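Local coordinates for molybdopterin-guanine dinucleotide biosynthesis protein B (mobB) (PDB 2F1R), which probably binds GTP and takes part in making the molybdopterin-guanine dinucleotide form of the molybdenum cofactor, at residues A[51-56]-A[63-68]; A[75-80]-A[85-90]. One frame throughout, in Å; residues are numbered along the deposited sequence.

Contact 1 (A[51-56]-A[63-68])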
ATOM      1  N   LYS A  51       9.763  -2.109  13.838  1.00 42.41           N
ATOM      2  CA  LYS A  51       9.380  -3.493  13.541  1.00 42.19           C
ATOM      3  C   LYS A  51       7.912  -3.800  13.923  1.00 40.94           C
ATOM      4  O   LYS A  51       7.444  -4.927  13.764  1.00 40.72           O
ATOM      5  CB  LYS A  51      10.356  -4.467  14.234  1.00 42.99           C
ATOM      6  CG  LYS A  51      10.315  -5.945  13.734  1.00 45.19           C
ATOM      7  CD  LYS A  51      10.982  -6.191  12.347  1.00 47.25           C
ATOM      8  CE  LYS A  51      11.308  -7.692  12.178  1.00 47.49           C
ATOM      9  NZ  LYS A  51      11.444  -8.178  10.757  1.00 48.01           N
ATOM     10  N   ASP A  52       7.189  -2.789  14.396  1.00 39.59           N
ATOM     11  CA  ASP A  52       5.857  -3.004  14.969  1.00 38.35           C
ATOM     12  C   ASP A  52       4.795  -3.317  13.933  1.00 36.68           C
ATOM     13  O   ASP A  52       3.888  -4.081  14.207  1.00 36.05           O
ATOM     14  CB  ASP A  52       5.403  -1.806  15.822  1.00 38.57           C
ATOM     15  CG  ASP A  52       6.138  -1.716  17.164  1.00 40.48           C
ATOM     16  OD1 ASP A  52       6.699  -2.742  17.634  1.00 43.59           O
ATOM     17  OD2 ASP A  52       6.150  -0.616  17.757  1.00 40.11           O
ATOM     18  N   SER A  53       4.897  -2.708  12.752  1.00 35.18           N
ATOM     19  CA  SER A  53       3.890  -2.911  11.714  1.00 33.70           C
ATOM     20  C   SER A  53       3.968  -4.344  11.181  1.00 32.61           C
ATOM     21  O   SER A  53       2.953  -4.984  10.890  1.00 32.06           O
ATOM     22  CB  SER A  53       4.006  -1.850  10.611  1.00 34.13           C
ATOM     23  OG  SER A  53       5.318  -1.687  10.147  1.00 34.03           O
ATOM     24  N   TRP A  54       5.196  -4.848  11.125  1.00 31.93           N
ATOM     25  CA  TRP A  54       5.460  -6.245  10.866  1.00 31.14           C
ATOM     26  C   TRP A  54       4.785  -7.180  11.913  1.00 28.68           C
ATOM     27  O   TRP A  54       4.091  -8.141  11.549  1.00 27.51           O
ATOM     28  CB  TRP A  54       6.962  -6.476  10.752  1.00 33.32           C
ATOM     29  CG  TRP A  54       7.207  -7.861  10.491  1.00 36.98           C
ATOM     30  CD1 TRP A  54       7.090  -8.514   9.281  1.00 39.93           C
ATOM     31  CD2 TRP A  54       7.543  -8.855  11.456  1.00 40.46           C
ATOM     32  NE1 TRP A  54       7.353  -9.856   9.438  1.00 41.40           N
ATOM     33  CE2 TRP A  54       7.635 -10.097  10.763  1.00 42.48           C
ATOM     34  CE3 TRP A  54       7.782  -8.824  12.839  1.00 39.65           C
ATOM     35  CZ2 TRP A  54       7.964 -11.299  11.417  1.00 41.10           C
ATOM     36  CZ3 TRP A  54       8.100 -10.019  13.492  1.00 39.50           C
ATOM     37  CH2 TRP A  54       8.191 -11.237  12.780  1.00 39.62           C
ATOM     38  N   LYS A  55       4.959  -6.875  13.200  1.00 25.99           N
ATOM     39  CA  LYS A  55       4.258  -7.592  14.288  1.00 24.02           C
ATOM     40  C   LYS A  55       2.738  -7.517  14.183  1.00 21.93           C
ATOM     41  O   LYS A  55       2.042  -8.523  14.359  1.00 22.27           O
ATOM     42  CB  LYS A  55       4.643  -7.009  15.640  1.00 23.78           C
ATOM     43  CG  LYS A  55       5.910  -7.527  16.161  1.00 26.35           C
ATOM     44  CD  LYS A  55       6.422  -6.648  17.282  1.00 30.99           C
ATOM     45  CE  LYS A  55       7.958  -6.660  17.336  1.00 32.87           C
ATOM     46  NZ  LYS A  55       8.431  -6.238  18.677  1.00 36.85           N
ATOM     47  N   ILE A  56       2.213  -6.319  13.953  1.00 19.83           N
ATOM     48  CA  ILE A  56       0.763  -6.158  13.782  1.00 17.98           C
ATOM     49  C   ILE A  56       0.308  -6.986  12.548  1.00 16.34           C
ATOM     50  O   ILE A  56      -0.635  -7.771  12.619  1.00 13.78           O
ATOM     51  CB  ILE A  56       0.343  -4.648  13.705  1.00 18.05           C
ATOM     52  CG1 ILE A  56       0.515  -3.974  15.075  1.00 18.76           C
ATOM     53  CG2 ILE A  56      -1.114  -4.531  13.276  1.00 16.44           C
ATOM     54  CD1 ILE A  56       0.961  -2.526  15.047  1.00 14.60           C
ATOM     55  N   VAL A  63      -2.337  -3.600   7.324  1.00 12.01           N
ATOM     56  CA  VAL A  63      -1.663  -2.468   7.936  1.00 12.33           C
ATOM     57  C   VAL A  63      -1.588  -1.242   6.989  1.00 11.50           C
ATOM     58  O   VAL A  63      -1.254  -1.387   5.815  1.00  8.68           O
ATOM     59  CB  VAL A  63      -0.237  -2.893   8.367  1.00 12.50           C
ATOM     60  CG1 VAL A  63       0.565  -1.697   8.914  1.00 14.33           C
ATOM     61  CG2 VAL A  63      -0.334  -3.990   9.465  1.00 13.99           C
ATOM     62  N   VAL A  64      -1.947  -0.068   7.506  1.00 11.99           N
ATOM     63  CA  VAL A  64      -1.698   1.202   6.786  1.00 12.73           C
ATOM     64  C   VAL A  64      -0.680   2.006   7.566  1.00 13.67           C
ATOM     65  O   VAL A  64      -0.875   2.260   8.752  1.00 12.12           O
ATOM     66  CB  VAL A  64      -2.983   2.061   6.536  1.00 13.98           C
ATOM     67  CG1 VAL A  64      -2.640   3.399   5.915  1.00 13.05           C
ATOM     68  CG2 VAL A  64      -3.950   1.375   5.616  1.00 12.64           C
ATOM     69  N   ILE A  65       0.421   2.357   6.918  1.00 13.98           N
ATOM     70  CA  ILE A  65       1.407   3.241   7.511  1.00 15.63           C
ATOM     71  C   ILE A  65       1.225   4.592   6.864  1.00 17.13           C
ATOM     72  O   ILE A  65       1.398   4.740   5.654  1.00 16.84           O
ATOM     73  CB  ILE A  65       2.836   2.722   7.330  1.00 15.40           C
ATOM     74  CG1 ILE A  65       2.897   1.272   7.784  1.00 16.41           C
ATOM     75  CG2 ILE A  65       3.802   3.494   8.219  1.00 18.79           C
ATOM     76  CD1 ILE A  65       4.277   0.612   7.652  1.00 20.36           C
ATOM     77  N   ALA A  66       0.786   5.563   7.671  1.00 18.70           N
ATOM     78  CA  ALA A  66       0.405   6.887   7.183  1.00 19.33           C
ATOM     79  C   ALA A  66       1.435   7.900   7.616  1.00 19.98           C
ATOM     80  O   ALA A  66       1.968   7.856   8.743  1.00 20.33           O
ATOM     81  CB  ALA A  66      -0.984   7.283   7.703  1.00 19.73           C
ATOM     82  N   SER A  67       1.743   8.803   6.708  1.00 20.79           N
ATOM     83  CA  SER A  67       2.661   9.892   6.996  1.00 20.70           C
ATOM     84  C   SER A  67       2.093  11.021   6.230  1.00 21.09           C
ATOM     85  O   SER A  67       1.162  10.798   5.438  1.00 21.01           O
ATOM     86  CB  SER A  67       4.057   9.552   6.518  1.00 21.12           C
ATOM     87  OG  SER A  67       4.287   9.975   5.189  1.00 23.83           O
ATOM     88  N   PRO A  68       2.632  12.249   6.442  1.00 21.29           N
ATOM     89  CA  PRO A  68       2.061  13.390   5.766  1.00 20.12           C
ATOM     90  C   PRO A  68       2.160  13.342   4.269  1.00 19.13           C
ATOM     91  O   PRO A  68       1.343  13.945   3.631  1.00 20.47           O
ATOM     92  CB  PRO A  68       2.900  14.576   6.298  1.00 21.04           C
ATOM     93  CG  PRO A  68       3.504  14.040   7.580  1.00 21.66           C
ATOM     94  CD  PRO A  68       3.772  12.629   7.305  1.00 20.30           C
TER
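Helix 52-59 packs against strand 62-66, the first strand of a two-stranded antiparallel beta hairpin, where Ser53 and Ile56 meet Val63 and Ile65. The segment axes approach to 9.3 Å and run nearly antiparallel, at 158°, as expected when a short turn reverses the chain between helix and strand. Ser53 faces both strand side chains: its CB lies 3.8 Å from Val63 CG1 and 3.9 Å from Ile65 CD1. Its OG, lying between the backbone N and the carbonyl carbon (chi1 49°), comes to 3.5 Å from Ile65 CD1. Val63 uses both branches. CG1, anti to its backbone N at chi1 175°, takes Ser53 CB, while CG2 meets the Ser53 carbonyl O at 3.7 Å and Ile56 CG2 at 3.9 Å. The Ile56 and Val63 side chains cross at about a right angle and meet methyl to methyl, CG2 on CG2. With 156 Å² buried over both sides, the interface is small, and its contacts are all van der Waals. The strand's backbone is bound from both edges: Val63 and Ile65 pair with Ile74 and Ala72 of strand 70-76, and residues 63-66 pair in parallel with a strand of the second subunit. Ile56 also packs on Glu102 of the second subunit, and Ile65 on His39 of that chain. The arrangement is that of a helix packed, after a tight reversal of the chain, against the first strand of a beta hairpin, here one that extends a sheet across a dimer interface.

Contact 2 (A[75-80]-A[85-90])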
ATOM      1  N   ARG A  75      -1.367  -5.771   2.799  1.00 13.84           N
ATOM      2  CA  ARG A  75      -2.520  -6.610   3.034  1.00 15.73           C
ATOM      3  C   ARG A  75      -2.469  -8.043   2.488  1.00 16.02           C
ATOM      4  O   ARG A  75      -1.943  -8.286   1.415  1.00 16.69           O
ATOM      5  CB  ARG A  75      -3.778  -5.909   2.536  1.00 15.87           C
ATOM      6  CG  ARG A  75      -3.800  -5.685   1.081  1.00 15.68           C
ATOM      7  CD  ARG A  75      -5.210  -5.378   0.703  1.00 22.55           C
ATOM      8  NE  ARG A  75      -5.971  -6.536   0.349  1.00 23.69           N
ATOM      9  CZ  ARG A  75      -7.295  -6.586   0.387  1.00 30.78           C
ATOM     10  NH1 ARG A  75      -7.984  -5.538   0.825  1.00 31.87           N
ATOM     11  NH2 ARG A  75      -7.932  -7.712   0.028  1.00 33.57           N
ATOM     12  N   ARG A  76      -3.038  -8.980   3.233  1.00 17.17           N
ATOM     13  CA  ARG A  76      -3.120 -10.380   2.792  1.00 17.51           C
ATOM     14  C   ARG A  76      -4.033 -10.554   1.560  1.00 16.38           C
ATOM     15  O   ARG A  76      -5.145  -9.965   1.443  1.00 16.25           O
ATOM     16  CB  ARG A  76      -3.468 -11.318   3.973  1.00 17.97           C
ATOM     17  CG  ARG A  76      -4.875 -11.103   4.603  1.00 20.16           C
ATOM     18  CD  ARG A  76      -4.951 -11.374   6.147  1.00 19.20           C
ATOM     19  NE  ARG A  76      -4.162 -10.365   6.865  1.00 23.15           N
ATOM     20  CZ  ARG A  76      -3.102 -10.626   7.637  1.00 21.93           C
ATOM     21  NH1 ARG A  76      -2.716 -11.862   7.854  1.00 22.14           N
ATOM     22  NH2 ARG A  76      -2.405  -9.636   8.166  1.00 18.76           N
ATOM     23  N   VAL A  77      -3.528 -11.306   0.594  1.00 16.03           N
ATOM     24  CA  VAL A  77      -4.360 -11.696  -0.540  1.00 16.93           C
ATOM     25  C   VAL A  77      -4.349 -13.226  -0.745  1.00 16.94           C
ATOM     26  O   VAL A  77      -3.420 -13.873  -0.320  1.00 15.56           O
ATOM     27  CB  VAL A  77      -3.897 -10.977  -1.864  1.00 17.39           C
ATOM     28  CG1 VAL A  77      -4.070  -9.487  -1.711  1.00 13.87           C
ATOM     29  CG2 VAL A  77      -2.437 -11.365  -2.243  1.00 16.14           C
ATOM     30  N   SER A  78      -5.375 -13.781  -1.387  1.00 16.88           N
ATOM     31  CA  SER A  78      -5.215 -15.113  -1.985  1.00 18.07           C
ATOM     32  C   SER A  78      -4.180 -15.093  -3.144  1.00 19.68           C
ATOM     33  O   SER A  78      -3.921 -14.034  -3.744  1.00 19.02           O
ATOM     34  CB  SER A  78      -6.566 -15.654  -2.486  1.00 18.42           C
ATOM     35  OG  SER A  78      -7.066 -14.923  -3.600  1.00 16.50           O
ATOM     36  N   GLU A  79      -3.581 -16.242  -3.475  1.00 20.39           N
ATOM     37  CA  GLU A  79      -2.634 -16.248  -4.595  1.00 23.21           C
ATOM     38  C   GLU A  79      -3.262 -15.713  -5.912  1.00 22.62           C
ATOM     39  O   GLU A  79      -2.591 -15.028  -6.693  1.00 22.17           O
ATOM     40  CB  GLU A  79      -1.962 -17.616  -4.812  1.00 24.07           C
ATOM     41  CG  GLU A  79      -2.854 -18.677  -5.445  1.00 32.31           C
ATOM     42  CD  GLU A  79      -2.898 -18.675  -7.022  1.00 44.88           C
ATOM     43  OE1 GLU A  79      -1.854 -18.405  -7.718  1.00 48.76           O
ATOM     44  OE2 GLU A  79      -4.009 -18.978  -7.567  1.00 47.96           O
ATOM     45  N   GLU A  80      -4.535 -16.006  -6.147  1.00 22.37           N
ATOM     46  CA  GLU A  80      -5.127 -15.580  -7.396  1.00 22.89           C
ATOM     47  C   GLU A  80      -5.318 -14.072  -7.451  1.00 20.94           C
ATOM     48  O   GLU A  80      -5.044 -13.475  -8.478  1.00 20.23           O
ATOM     49  CB  GLU A  80      -6.390 -16.358  -7.735  1.00 23.04           C
ATOM     50  CG  GLU A  80      -7.670 -15.935  -7.025  1.00 25.49           C
ATOM     51  CD  GLU A  80      -8.873 -16.817  -7.459  1.00 26.52           C
ATOM     52  OE1 GLU A  80      -8.814 -17.415  -8.611  1.00 27.99           O
ATOM     53  OE2 GLU A  80      -9.848 -16.897  -6.639  1.00 24.86           O
ATOM     54  N   LEU A  85      -3.998  -8.763 -12.294  1.00 16.95           N
ATOM     55  CA  LEU A  85      -3.802  -7.357 -12.565  1.00 16.83           C
ATOM     56  C   LEU A  85      -5.083  -6.511 -12.564  1.00 17.23           C
ATOM     57  O   LEU A  85      -5.055  -5.347 -12.186  1.00 17.56           O
ATOM     58  CB  LEU A  85      -3.069  -7.170 -13.902  1.00 16.53           C
ATOM     59  CG  LEU A  85      -1.557  -7.260 -13.928  1.00 15.37           C
ATOM     60  CD1 LEU A  85      -1.013  -7.101 -15.378  1.00 13.11           C
ATOM     61  CD2 LEU A  85      -0.916  -6.216 -12.968  1.00 13.47           C
ATOM     62  N   ASP A  86      -6.192  -7.074 -13.015  1.00 17.99           N
ATOM     63  CA  ASP A  86      -7.447  -6.344 -13.061  1.00 18.95           C
ATOM     64  C   ASP A  86      -8.040  -6.128 -11.689  1.00 18.71           C
ATOM     65  O   ASP A  86      -8.660  -5.072 -11.452  1.00 19.17           O
ATOM     66  CB  ASP A  86      -8.481  -7.080 -13.900  1.00 20.75           C
ATOM     67  CG  ASP A  86      -8.025  -7.319 -15.354  1.00 23.79           C
ATOM     68  OD1 ASP A  86      -7.419  -6.411 -15.989  1.00 21.74           O
ATOM     69  OD2 ASP A  86      -8.309  -8.445 -15.835  1.00 28.93           O
ATOM     70  N   TRP A  87      -7.899  -7.133 -10.819  1.00 16.56           N
ATOM     71  CA  TRP A  87      -8.282  -7.040  -9.414  1.00 16.38           C
ATOM     72  C   TRP A  87      -7.418  -5.972  -8.753  1.00 16.26           C
ATOM     73  O   TRP A  87      -7.921  -5.189  -7.985  1.00 17.14           O
ATOM     74  CB  TRP A  87      -8.086  -8.398  -8.698  1.00 16.07           C
ATOM     75  CG  TRP A  87      -8.604  -8.471  -7.301  1.00 14.59           C
ATOM     76  CD1 TRP A  87      -9.864  -8.818  -6.931  1.00 16.02           C
ATOM     77  CD2 TRP A  87      -7.896  -8.181  -6.070  1.00 16.89           C
ATOM     78  NE1 TRP A  87      -9.988  -8.782  -5.563  1.00 17.10           N
ATOM     79  CE2 TRP A  87      -8.799  -8.399  -5.006  1.00 15.41           C
ATOM     80  CE3 TRP A  87      -6.590  -7.771  -5.764  1.00 16.01           C
ATOM     81  CZ2 TRP A  87      -8.449  -8.206  -3.659  1.00 15.65           C
ATOM     82  CZ3 TRP A  87      -6.246  -7.573  -4.412  1.00 14.58           C
ATOM     83  CH2 TRP A  87      -7.170  -7.789  -3.394  1.00 16.87           C
ATOM     84  N   ILE A  88      -6.124  -5.928  -9.070  1.00 15.97           N
ATOM     85  CA  ILE A  88      -5.247  -4.908  -8.497  1.00 15.65           C
ATOM     86  C   ILE A  88      -5.637  -3.508  -8.991  1.00 16.21           C
ATOM     87  O   ILE A  88      -5.782  -2.609  -8.182  1.00 13.98           O
ATOM     88  CB  ILE A  88      -3.751  -5.191  -8.729  1.00 16.06           C
ATOM     89  CG1 ILE A  88      -3.311  -6.507  -8.087  1.00 15.48           C
ATOM     90  CG2 ILE A  88      -2.866  -4.094  -8.120  1.00 16.13           C
ATOM     91  CD1 ILE A  88      -1.933  -7.051  -8.640  1.00 14.45           C
ATOM     92  N   TYR A  89      -5.769  -3.344 -10.309  1.00 17.28           N
ATOM     93  CA  TYR A  89      -6.267  -2.095 -10.932  1.00 18.17           C
ATOM     94  C   TYR A  89      -7.536  -1.563 -10.236  1.00 19.48           C
ATOM     95  O   TYR A  89      -7.580  -0.380  -9.826  1.00 18.57           O
ATOM     96  CB  TYR A  89      -6.491  -2.283 -12.444  1.00 17.94           C
ATOM     97  CG  TYR A  89      -6.780  -0.996 -13.186  1.00 19.76           C
ATOM     98  CD1 TYR A  89      -5.736  -0.238 -13.745  1.00 18.99           C
ATOM     99  CD2 TYR A  89      -8.105  -0.499 -13.303  1.00 18.52           C
ATOM    100  CE1 TYR A  89      -6.003   0.975 -14.380  1.00 19.08           C
ATOM    101  CE2 TYR A  89      -8.365   0.718 -13.930  1.00 18.06           C
ATOM    102  CZ  TYR A  89      -7.318   1.436 -14.480  1.00 17.88           C
ATOM    103  OH  TYR A  89      -7.573   2.653 -15.131  1.00 23.95           O
ATOM    104  N   GLU A  90      -8.550  -2.419 -10.058  1.00 20.59           N
ATOM    105  CA  GLU A  90      -9.794  -1.973  -9.382  1.00 22.88           C
ATOM    106  C   GLU A  90      -9.667  -1.466  -7.962  1.00 23.15           C
ATOM    107  O   GLU A  90     -10.242  -0.423  -7.607  1.00 23.66           O
ATOM    108  CB  GLU A  90     -10.886  -3.037  -9.424  1.00 23.75           C
ATOM    109  CG  GLU A  90     -11.388  -3.346 -10.870  1.00 29.04           C
ATOM    110  CD  GLU A  90     -11.827  -2.113 -11.674  1.00 35.99           C
ATOM    111  OE1 GLU A  90     -12.323  -1.106 -11.061  1.00 39.99           O
ATOM    112  OE2 GLU A  90     -11.699  -2.178 -12.933  1.00 37.34           O
TER
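Trp87 projects from helix 85-93 toward the end of strand 70-76, the second strand of the beta hairpin, and its six-membered ring meets Arg75 and Val77. The hairpin thereby packs on the helix that leads back to strand 98-102 of the parallel sheet, in a protein of the P-loop NTPase clan. With CG anti to the backbone N (chi1 -173°), the indole extends away from its helix and presents CH2 as the leading atom. Arg75 arrives from the opposite direction. Its NH2 lies near the indole plane, at the ring edge, 3.5 Å from Trp87 CH2 and 3.8 Å from Trp87 CZ2. The guanidinium and ring planes are 67° apart, and the edge position of NH2 rules out a stacked cation-pi pair. A bend at chi3 (-91°) in the arginine chain turns the guanidinium to this edge. Val77 crosses the indole obliquely, with CG1 3.9 Å from Trp87 CH2, so one ring carbon serves both partners. The contact buries just 101 Å², nearly all of it from these three residues.

Arg75 also packs on Arg91 and Tyr92 of helix 85-93 and makes a long, weak ion pair through NH1 with Asp95 of the second subunit, whereas Val77 touches Lys70 of that subunit. At the helix start, Asp84 OD1 accepts a hydrogen bond from Trp87 N. The apolar side of the contact reaches on to Trp87 CZ3, 4.0 Å from Val77 CG1.

How the contacts relate
Contact 1 comes wholly ahead of contact 2 in the chain, and the hairpin joins them: strand 62-66 supplies one side of contact 1, and the adjacent antiparallel strand 70-76 leads into contact 2. Their centres are 20 Å apart, and their nearest atoms stay about 5 Å apart. Helix 52-59 precedes the hairpin in the chain and packs on its first strand; helix 85-93 follows and packs on the end of its second, then leads to strand 98-102 of the main parallel sheet. Contact 1 lies farther from the chain centre, at 25 Å against 16 Å. Both touch the second subunit, whose strands continue the hairpin sheet, placing this helix-flanked hairpin at the dimer interface.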